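Local structure of DUF1254 domain-containing protein (Vibrio parahaemolyticus, 3U07) at residues A[36-41]-A[265-270]; A[214-219]-A[257-262]; A[275-280]-A[295-300]. The protein is of unknown function but combines DUF1254 and DUF1214 family regions and, having a signal sequence, is probably exported from the cytoplasm. The protein carries 2 engineered substitutions. All coordinates share one frame; numbering follows the deposited sequence.

Interaction 1: residues A[36-41]-A[265-270]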
loop_
_atom_site.group_PDB
_atom_site.type_symbol
_atom_site.label_atom_id
_atom_site.label_comp_id
_atom_site.label_asym_id
_atom_site.label_seq_id
_atom_site.Cartn_x
_atom_site.Cartn_y
_atom_site.Cartn_z
ATOM N N TYR A 36 4.758 -15.383 11.799
ATOM C CA TYR A 36 3.379 -14.911 11.969
ATOM C C TYR A 36 3.431 -13.487 12.537
ATOM O O TYR A 36 2.718 -12.590 12.078
ATOM C CB TYR A 36 2.605 -15.803 12.950
ATOM C CG TYR A 36 1.479 -15.078 13.672
ATOM C CD1 TYR A 36 0.249 -14.841 13.049
ATOM C CD2 TYR A 36 1.672 -14.571 14.957
ATOM C CE1 TYR A 36 -0.759 -14.107 13.690
ATOM C CE2 TYR A 36 0.671 -13.838 15.609
ATOM C CZ TYR A 36 -0.537 -13.607 14.970
ATOM O OH TYR A 36 -1.502 -12.863 15.614
ATOM N N GLY A 37 4.301 -13.283 13.525
ATOM C CA GLY A 37 4.417 -11.978 14.160
ATOM C C GLY A 37 5.079 -10.895 13.333
ATOM O O GLY A 37 4.845 -9.701 13.556
ATOM N N TYR A 38 5.890 -11.313 12.366
ATOM C CA TYR A 38 6.617 -10.387 11.495
ATOM C C TYR A 38 5.783 -9.242 10.928
ATOM O O TYR A 38 6.152 -8.072 11.055
ATOM C CB TYR A 38 7.253 -11.157 10.332
ATOM C CG TYR A 38 7.961 -10.279 9.323
ATOM C CD1 TYR A 38 9.268 -9.839 9.540
ATOM C CD2 TYR A 38 7.318 -9.882 8.152
ATOM C CE1 TYR A 38 9.920 -9.025 8.608
ATOM C CE2 TYR A 38 7.958 -9.069 7.216
ATOM C CZ TYR A 38 9.256 -8.645 7.450
ATOM O OH TYR A 38 9.884 -7.845 6.521
ATOM N N SER A 39 4.667 -9.572 10.289
ATOM C CA SER A 39 3.823 -8.538 9.692
ATOM C C SER A 39 3.352 -7.516 10.726
ATOM O O SER A 39 3.347 -6.316 10.467
ATOM C CB SER A 39 2.620 -9.174 8.987
ATOM O OG SER A 39 3.043 -10.011 7.924
ATOM N N ILE A 40 2.959 -7.994 11.899
ATOM C CA ILE A 40 2.507 -7.101 12.963
ATOM C C ILE A 40 3.689 -6.288 13.493
ATOM O O ILE A 40 3.591 -5.078 13.676
ATOM C CB ILE A 40 1.890 -7.898 14.127
ATOM C CG1 ILE A 40 0.615 -8.603 13.648
ATOM C CG2 ILE A 40 1.565 -6.959 15.288
ATOM C CD1 ILE A 40 0.148 -9.730 14.545
ATOM N N ASP A 41 4.816 -6.953 13.717
ATOM C CA ASP A 41 5.986 -6.264 14.239
ATOM C C ASP A 41 6.456 -5.149 13.314
ATOM O O ASP A 41 6.707 -4.030 13.763
ATOM C CB ASP A 41 7.128 -7.260 14.486
ATOM C CG ASP A 41 8.227 -6.674 15.360
ATOM O OD1 ASP A 41 7.884 -5.978 16.336
ATOM O OD2 ASP A 41 9.425 -6.908 15.086
ATOM N N LYS A 265 16.137 -17.499 12.378
ATOM C CA LYS A 265 15.753 -18.431 11.320
ATOM C C LYS A 265 14.589 -17.874 10.499
ATOM O O LYS A 265 14.545 -18.021 9.277
ATOM C CB LYS A 265 15.368 -19.793 11.906
ATOM C CG LYS A 265 16.547 -20.621 12.407
ATOM C CD LYS A 265 16.096 -21.990 12.917
ATOM C CE LYS A 265 16.451 -23.108 11.942
ATOM N NZ LYS A 265 15.959 -22.835 10.563
ATOM N N GLY A 266 13.647 -17.228 11.180
ATOM C CA GLY A 266 12.503 -16.653 10.496
ATOM C C GLY A 266 12.907 -15.680 9.403
ATOM O O GLY A 266 12.453 -15.807 8.263
HETATM N N MSE A 267 13.755 -14.708 9.747
HETATM C CA MSE A 267 14.219 -13.716 8.778
HETATM C C MSE A 267 14.984 -14.375 7.633
HETATM O O MSE A 267 14.791 -14.016 6.471
HETATM C CB MSE A 267 15.124 -12.671 9.439
HETATM C CG MSE A 267 14.397 -11.486 10.059
HETATM SE SE MSE A 267 13.126 -10.615 8.857
HETATM C CE MSE A 267 14.330 -10.020 7.463
ATOM N N GLU A 268 15.860 -15.324 7.959
ATOM C CA GLU A 268 16.626 -16.020 6.927
ATOM C C GLU A 268 15.644 -16.595 5.915
ATOM O O GLU A 268 15.775 -16.379 4.715
ATOM C CB GLU A 268 17.460 -17.155 7.538
ATOM C CG GLU A 268 18.659 -16.689 8.349
ATOM C CD GLU A 268 19.379 -17.830 9.060
ATOM O OE1 GLU A 268 20.317 -17.544 9.829
ATOM O OE2 GLU A 268 19.014 -19.009 8.857
ATOM N N HIS A 269 14.650 -17.318 6.421
ATOM C CA HIS A 269 13.632 -17.927 5.580
ATOM C C HIS A 269 12.944 -16.900 4.678
ATOM O O HIS A 269 12.714 -17.161 3.497
ATOM C CB HIS A 269 12.585 -18.617 6.450
ATOM C CG HIS A 269 11.466 -19.231 5.670
ATOM N ND1 HIS A 269 11.602 -20.413 4.976
ATOM C CD2 HIS A 269 10.197 -18.811 5.454
ATOM C CE1 HIS A 269 10.464 -20.696 4.367
ATOM N NE2 HIS A 269 9.595 -19.740 4.640
ATOM N N LEU A 270 12.613 -15.738 5.231
ATOM C CA LEU A 270 11.944 -14.700 4.451
ATOM C C LEU A 270 12.826 -14.137 3.344
ATOM O O LEU A 270 12.347 -13.832 2.248
ATOM C CB LEU A 270 11.477 -13.554 5.350
ATOM C CG LEU A 270 10.350 -13.835 6.346
ATOM C CD1 LEU A 270 9.867 -12.506 6.910
ATOM C CD2 LEU A 270 9.198 -14.565 5.669
#
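Y38, which meets both L270 and M267, sits on a helical turn closed by the backbone bond from D41 N to G37 O, 2.8 Å; no hydrogen bond crosses between 36-41 and 265-270. The contact itself is a CH-pi interaction over the ring face. L270 CD1 stands almost exactly over the middle of the phenol ring, 3.6 Å from the Y38 centroid and 4° from the ring normal, at nearly the same distance from all six carbons. CG of the tyrosine, trans to the backbone N (chi1 176°), carries the ring out toward helix 253-273, and the second torsion turns its face to L270. On the same side of the ring plane, selenomethionine M267 brings its SE to 3.6 Å from Y38 CE1. Its line to the ring centre leans 61° from the normal, an oblique Met-aromatic contact reached by bends at chi2 and chi3. Beyond the pair, T302 and Y303 of helix 295-305 also touch Y38, while Y34 touches M267. Helices 26-52 and 253-273 are therefore joined at this point by dispersion and by the attraction of a methyl and a polarisable selenium for the pi cloud, with no charge involved.

Interaction 2: residues A[214-219]-A[257-262]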
loop_
_atom_site.group_PDB
_atom_site.type_symbol
_atom_site.label_atom_id
_atom_site.label_comp_id
_atom_site.label_asym_id
_atom_site.label_seq_id
_atom_site.Cartn_x
_atom_site.Cartn_y
_atom_site.Cartn_z
ATOM N N THR A 214 11.848 -6.621 22.662
ATOM C CA THR A 214 11.928 -7.850 21.863
ATOM C C THR A 214 10.708 -7.870 20.932
ATOM O O THR A 214 9.747 -7.123 21.146
ATOM C CB THR A 214 11.859 -9.120 22.729
ATOM O OG1 THR A 214 10.565 -9.205 23.334
ATOM C CG2 THR A 214 12.935 -9.099 23.811
ATOM N N TRP A 215 10.720 -8.717 19.909
ATOM C CA TRP A 215 9.566 -8.738 19.023
ATOM C C TRP A 215 8.346 -9.290 19.752
ATOM O O TRP A 215 7.218 -8.957 19.411
ATOM C CB TRP A 215 9.841 -9.544 17.750
ATOM C CG TRP A 215 10.034 -11.012 17.939
ATOM C CD1 TRP A 215 11.219 -11.666 18.112
ATOM C CD2 TRP A 215 9.023 -12.021 17.887
ATOM N NE1 TRP A 215 11.011 -13.021 18.155
ATOM C CE2 TRP A 215 9.671 -13.269 18.015
ATOM C CE3 TRP A 215 7.632 -11.996 17.729
ATOM C CZ2 TRP A 215 8.977 -14.478 18.003
ATOM C CZ3 TRP A 215 6.940 -13.198 17.716
ATOM C CH2 TRP A 215 7.614 -14.423 17.847
ATOM N N LEU A 216 8.570 -10.125 20.764
ATOM C CA LEU A 216 7.461 -10.678 21.531
ATOM C C LEU A 216 6.687 -9.562 22.231
ATOM O O LEU A 216 5.462 -9.518 22.147
ATOM C CB LEU A 216 7.953 -11.681 22.580
ATOM C CG LEU A 216 8.359 -13.073 22.092
ATOM C CD1 LEU A 216 8.945 -13.861 23.257
ATOM C CD2 LEU A 216 7.149 -13.800 21.504
ATOM N N GLU A 217 7.385 -8.652 22.908
ATOM C CA GLU A 217 6.664 -7.588 23.593
ATOM C C GLU A 217 5.968 -6.621 22.645
ATOM O O GLU A 217 4.866 -6.156 22.940
ATOM C CB GLU A 217 7.566 -6.839 24.589
ATOM C CG GLU A 217 8.882 -6.301 24.081
ATOM C CD GLU A 217 9.715 -5.709 25.217
ATOM O OE1 GLU A 217 10.773 -6.289 25.558
ATOM O OE2 GLU A 217 9.299 -4.667 25.775
ATOM N N ARG A 218 6.583 -6.337 21.498
ATOM C CA ARG A 218 5.961 -5.434 20.536
ATOM C C ARG A 218 4.704 -6.080 19.945
ATOM O O ARG A 218 3.639 -5.465 19.915
ATOM C CB ARG A 218 6.943 -5.071 19.413
ATOM C CG ARG A 218 8.111 -4.180 19.865
ATOM C CD ARG A 218 8.943 -3.698 18.676
ATOM N NE ARG A 218 9.515 -4.805 17.909
ATOM C CZ ARG A 218 10.728 -5.316 18.105
ATOM N NH1 ARG A 218 11.525 -4.822 19.045
ATOM N NH2 ARG A 218 11.138 -6.336 17.366
ATOM N N VAL A 219 4.824 -7.324 19.486
ATOM C CA VAL A 219 3.681 -8.021 18.912
ATOM C C VAL A 219 2.555 -8.208 19.942
ATOM O O VAL A 219 1.390 -7.972 19.631
ATOM C CB VAL A 219 4.094 -9.398 18.341
ATOM C CG1 VAL A 219 2.847 -10.202 17.944
ATOM C CG2 VAL A 219 4.995 -9.201 17.117
ATOM N N LYS A 257 14.663 -17.172 24.710
ATOM C CA LYS A 257 15.648 -17.856 23.877
ATOM C C LYS A 257 15.025 -18.293 22.556
ATOM O O LYS A 257 15.629 -18.146 21.498
ATOM C CB LYS A 257 16.216 -19.080 24.606
ATOM C CG LYS A 257 17.297 -19.820 23.817
ATOM C CD LYS A 257 17.933 -20.937 24.633
ATOM C CE LYS A 257 17.462 -22.312 24.184
ATOM N NZ LYS A 257 17.936 -23.387 25.101
ATOM N N LEU A 258 13.811 -18.829 22.622
ATOM C CA LEU A 258 13.128 -19.272 21.418
ATOM C C LEU A 258 12.817 -18.083 20.518
ATOM O O LEU A 258 12.911 -18.185 19.292
ATOM C CB LEU A 258 11.852 -20.024 21.793
ATOM C CG LEU A 258 12.115 -21.398 22.415
ATOM C CD1 LEU A 258 10.808 -22.007 22.889
ATOM C CD2 LEU A 258 12.789 -22.302 21.401
ATOM N N ALA A 259 12.465 -16.954 21.127
ATOM C CA ALA A 259 12.157 -15.741 20.378
ATOM C C ALA A 259 13.370 -15.271 19.569
ATOM O O ALA A 259 13.220 -14.849 18.415
ATOM C CB ALA A 259 11.736 -14.657 21.325
ATOM N N LYS A 260 14.558 -15.319 20.173
ATOM C CA LYS A 260 15.784 -14.908 19.485
ATOM C C LYS A 260 16.078 -15.888 18.338
ATOM O O LYS A 260 16.361 -15.473 17.213
ATOM C CB LYS A 260 16.942 -14.891 20.484
ATOM C CG LYS A 260 18.298 -14.642 19.868
ATOM C CD LYS A 260 18.995 -13.462 20.522
ATOM C CE LYS A 260 20.413 -13.337 19.991
ATOM N NZ LYS A 260 21.006 -14.683 19.713
ATOM N N VAL A 261 16.006 -17.185 18.607
ATOM C CA VAL A 261 16.270 -18.162 17.566
ATOM C C VAL A 261 15.209 -18.056 16.466
ATOM O O VAL A 261 15.530 -18.131 15.277
ATOM C CB VAL A 261 16.243 -19.559 18.158
ATOM C CG1 VAL A 261 16.366 -20.565 17.073
ATOM C CG2 VAL A 261 17.390 -19.717 19.144
ATOM N N GLY A 262 13.949 -17.874 16.862
ATOM C CA GLY A 262 12.885 -17.773 15.879
ATOM C C GLY A 262 13.041 -16.597 14.938
ATOM O O GLY A 262 12.772 -16.713 13.743
#
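W215 gives its indole N-H to the backbone carbonyl of A259, an oxygen in the middle of another helix rather than at its end. The bond from W215 NE1 to A259 O is 2.9 Å long and almost straight at hydrogen (172°). The oxygen lies practically in the indole plane, yet the donor comes in 41° above the carbonyl plane, not on a lone pair. Such a lateral approach would leave room for the usual helical bond to the same oxygen. W215 gets there by placing CG between its own backbone N and carbonyl carbon (chi1 67°), which throws the ring across to 257-262.

The A259 methyl does the rest. Its CB lies 3.6 Å from W215 NE1 and is pressed by L216 CD1 at 3.5 Å, tighter than usual for two carbons. The other L216 branch, CD2, folds back over one face of the W215 ring, 3.7 Å above the plane and toward its rim. Y34 of helix 26-52 adds an edge-to-face ring contact to W215, and V244 touches both W215 and L216.

Just before W215, the helix start is fixed by a capping box: E217 N reaches T214 OG1 at 3.3 Å, and T214 N returns a bond to E217 OE1 at 3.1 Å, from above the carboxylate plane. The small side chain of A259 lets the two helices come close, and the buried indole N-H has its polar demand met by backbone, giving an otherwise apolar contact a directional bond.

Interaction 3: residues A[275-280]-A[295-300]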
loop_
_atom_site.group_PDB
_atom_site.type_symbol
_atom_site.label_atom_id
_atom_site.label_comp_id
_atom_site.label_asym_id
_atom_site.label_seq_id
_atom_site.Cartn_x
_atom_site.Cartn_y
_atom_site.Cartn_z
ATOM N N PRO A 275 12.654 -13.650 -3.504
ATOM C CA PRO A 275 12.718 -13.678 -4.968
ATOM C C PRO A 275 11.835 -14.684 -5.701
ATOM O O PRO A 275 11.617 -14.548 -6.901
ATOM C CB PRO A 275 14.201 -13.896 -5.242
ATOM C CG PRO A 275 14.625 -14.740 -4.086
ATOM C CD PRO A 275 13.949 -14.047 -2.919
ATOM N N LYS A 276 11.316 -15.680 -4.994
ATOM C CA LYS A 276 10.467 -16.674 -5.635
ATOM C C LYS A 276 8.991 -16.272 -5.694
ATOM O O LYS A 276 8.160 -17.027 -6.196
ATOM C CB LYS A 276 10.591 -18.010 -4.908
ATOM C CG LYS A 276 12.009 -18.374 -4.517
ATOM C CD LYS A 276 12.090 -19.822 -4.080
ATOM C CE LYS A 276 13.427 -20.136 -3.443
ATOM N NZ LYS A 276 13.520 -21.584 -3.125
HETATM N N MSE A 277 8.659 -15.087 -5.195
HETATM C CA MSE A 277 7.264 -14.645 -5.192
HETATM C C MSE A 277 6.848 -13.923 -6.468
HETATM O O MSE A 277 7.426 -12.896 -6.818
HETATM C CB MSE A 277 7.004 -13.739 -3.993
HETATM C CG MSE A 277 5.808 -14.173 -3.192
HETATM SE SE MSE A 277 6.257 -15.495 -1.877
HETATM C CE MSE A 277 6.609 -17.059 -2.959
ATOM N N THR A 278 5.820 -14.443 -7.139
ATOM C CA THR A 278 5.355 -13.846 -8.393
ATOM C C THR A 278 3.883 -13.420 -8.433
ATOM O O THR A 278 3.513 -12.549 -9.222
ATOM C CB THR A 278 5.591 -14.806 -9.571
ATOM O OG1 THR A 278 4.711 -15.930 -9.454
ATOM C CG2 THR A 278 7.028 -15.310 -9.565
ATOM N N ASP A 279 3.047 -14.029 -7.595
ATOM C CA ASP A 279 1.616 -13.713 -7.573
ATOM C C ASP A 279 1.222 -12.738 -6.458
ATOM O O ASP A 279 1.027 -13.141 -5.308
ATOM C CB ASP A 279 0.809 -15.002 -7.424
ATOM C CG ASP A 279 -0.667 -14.782 -7.642
ATOM O OD1 ASP A 279 -1.124 -13.633 -7.453
ATOM O OD2 ASP A 279 -1.368 -15.753 -7.991
ATOM N N ALA A 280 1.075 -11.462 -6.809
ATOM C CA ALA A 280 0.727 -10.425 -5.839
ATOM C C ALA A 280 -0.535 -10.713 -5.025
ATOM O O ALA A 280 -0.665 -10.259 -3.888
ATOM C CB ALA A 280 0.589 -9.077 -6.551
ATOM N N ARG A 295 1.584 -18.145 6.363
ATOM C CA ARG A 295 2.230 -16.982 6.964
ATOM C C ARG A 295 3.506 -16.480 6.293
ATOM O O ARG A 295 3.700 -15.265 6.189
ATOM C CB ARG A 295 2.516 -17.233 8.450
ATOM C CG ARG A 295 1.281 -17.291 9.354
ATOM C CD ARG A 295 0.450 -16.022 9.259
ATOM N NE ARG A 295 -0.500 -16.059 8.151
ATOM C CZ ARG A 295 -1.324 -15.061 7.844
ATOM N NH1 ARG A 295 -1.306 -13.945 8.562
ATOM N NH2 ARG A 295 -2.171 -15.180 6.829
ATOM N N ASP A 296 4.386 -17.375 5.844
ATOM C CA ASP A 296 5.606 -16.876 5.215
ATOM C C ASP A 296 5.297 -16.134 3.922
ATOM O O ASP A 296 5.928 -15.124 3.623
ATOM C CB ASP A 296 6.646 -17.995 4.990
ATOM C CG ASP A 296 6.102 -19.187 4.223
ATOM O OD1 ASP A 296 4.915 -19.198 3.844
ATOM O OD2 ASP A 296 6.888 -20.132 4.002
ATOM N N ILE A 297 4.302 -16.602 3.175
ATOM C CA ILE A 297 3.938 -15.923 1.936
ATOM C C ILE A 297 3.245 -14.590 2.269
ATOM O O ILE A 297 3.535 -13.564 1.652
ATOM C CB ILE A 297 3.021 -16.811 1.057
ATOM C CG1 ILE A 297 3.746 -18.124 0.736
ATOM C CG2 ILE A 297 2.669 -16.077 -0.244
ATOM C CD1 ILE A 297 2.923 -19.121 -0.040
ATOM N N PHE A 298 2.344 -14.593 3.251
ATOM C CA PHE A 298 1.660 -13.361 3.644
ATOM C C PHE A 298 2.711 -12.339 4.082
ATOM O O PHE A 298 2.638 -11.152 3.742
ATOM C CB PHE A 298 0.701 -13.628 4.811
ATOM C CG PHE A 298 -0.013 -12.396 5.303
ATOM C CD1 PHE A 298 -1.107 -11.885 4.610
ATOM C CD2 PHE A 298 0.420 -11.736 6.454
ATOM C CE1 PHE A 298 -1.760 -10.735 5.054
ATOM C CE2 PHE A 298 -0.228 -10.581 6.907
ATOM C CZ PHE A 298 -1.321 -10.081 6.202
ATOM N N ALA A 299 3.695 -12.819 4.838
ATOM C CA ALA A 299 4.779 -11.978 5.337
ATOM C C ALA A 299 5.581 -11.316 4.213
ATOM O O ALA A 299 6.094 -10.207 4.386
ATOM C CB ALA A 299 5.715 -12.810 6.222
ATOM N N GLU A 300 5.705 -11.985 3.068
ATOM C CA GLU A 300 6.460 -11.393 1.963
ATOM C C GLU A 300 5.751 -10.137 1.455
ATOM O O GLU A 300 6.359 -9.287 0.797
ATOM C CB GLU A 300 6.641 -12.400 0.813
ATOM C CG GLU A 300 7.561 -13.599 1.121
ATOM C CD GLU A 300 9.021 -13.208 1.379
ATOM O OE1 GLU A 300 9.421 -12.073 1.044
ATOM O OE2 GLU A 300 9.776 -14.052 1.909
#
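The loop that leaves helix 253-273 lies against the first turns of helix 295-305 through one side chain, selenomethionine M277, which rests on I297 and E300. These two helix residues are three positions apart, so they stand about one turn from each other on the same flank, and M277 SE nests between them. SE is 4.0 Å from I297 CG2, the methyl branch on the beta carbon. To reach this spot M277 adopts a first torsion well off the staggered positions (chi1 -129°) and then bends at chi2 and chi3, the chain running across both partners at roughly right angles.

E300 takes part with its aliphatic stem alone. A bend at chi2 (-65°) turns the carboxylate off to one side, leaving the CB and CG methylenes to meet the selenium, while L270 and L273 of helix 253-273 also touch this glutamate. L283, farther along the loop, touches both M277 and E300 and helps to enclose the contact. On the far side of I297 from E300 in sequence, D296 OD1 makes a weak, strongly bent bond to I297 N, and D296 OD2 is hydrogen-bonded to H269, which ties the start of this helix to helix 253-273. Across the contact the closest approach is M277 SE to E300 CG, 3.8 Å, whereas the carboxylate carbon E300 CD stays 4.8 Å from that same selenium.

From the N terminus, helix 26-52 supplies the first half of interaction 1, and its partner on helix 253-273 closes a loop of 223 residues that holds the sheets of the DUF1254 region. Interaction 2 is nested inside that loop: it joins helix 215-224 to an earlier part of helix 253-273 after only 37 residues. Interaction 3 follows in series and closes a short loop of 14 residues, bringing the chain after helix 253-273 back onto helix 295-305. The salt bridge from D41 to R218 couples interactions 1 and 2, and H269 with D296 couples 1 and 3. Interactions 2 and 3 do not touch; interaction 1 lies in contact with both.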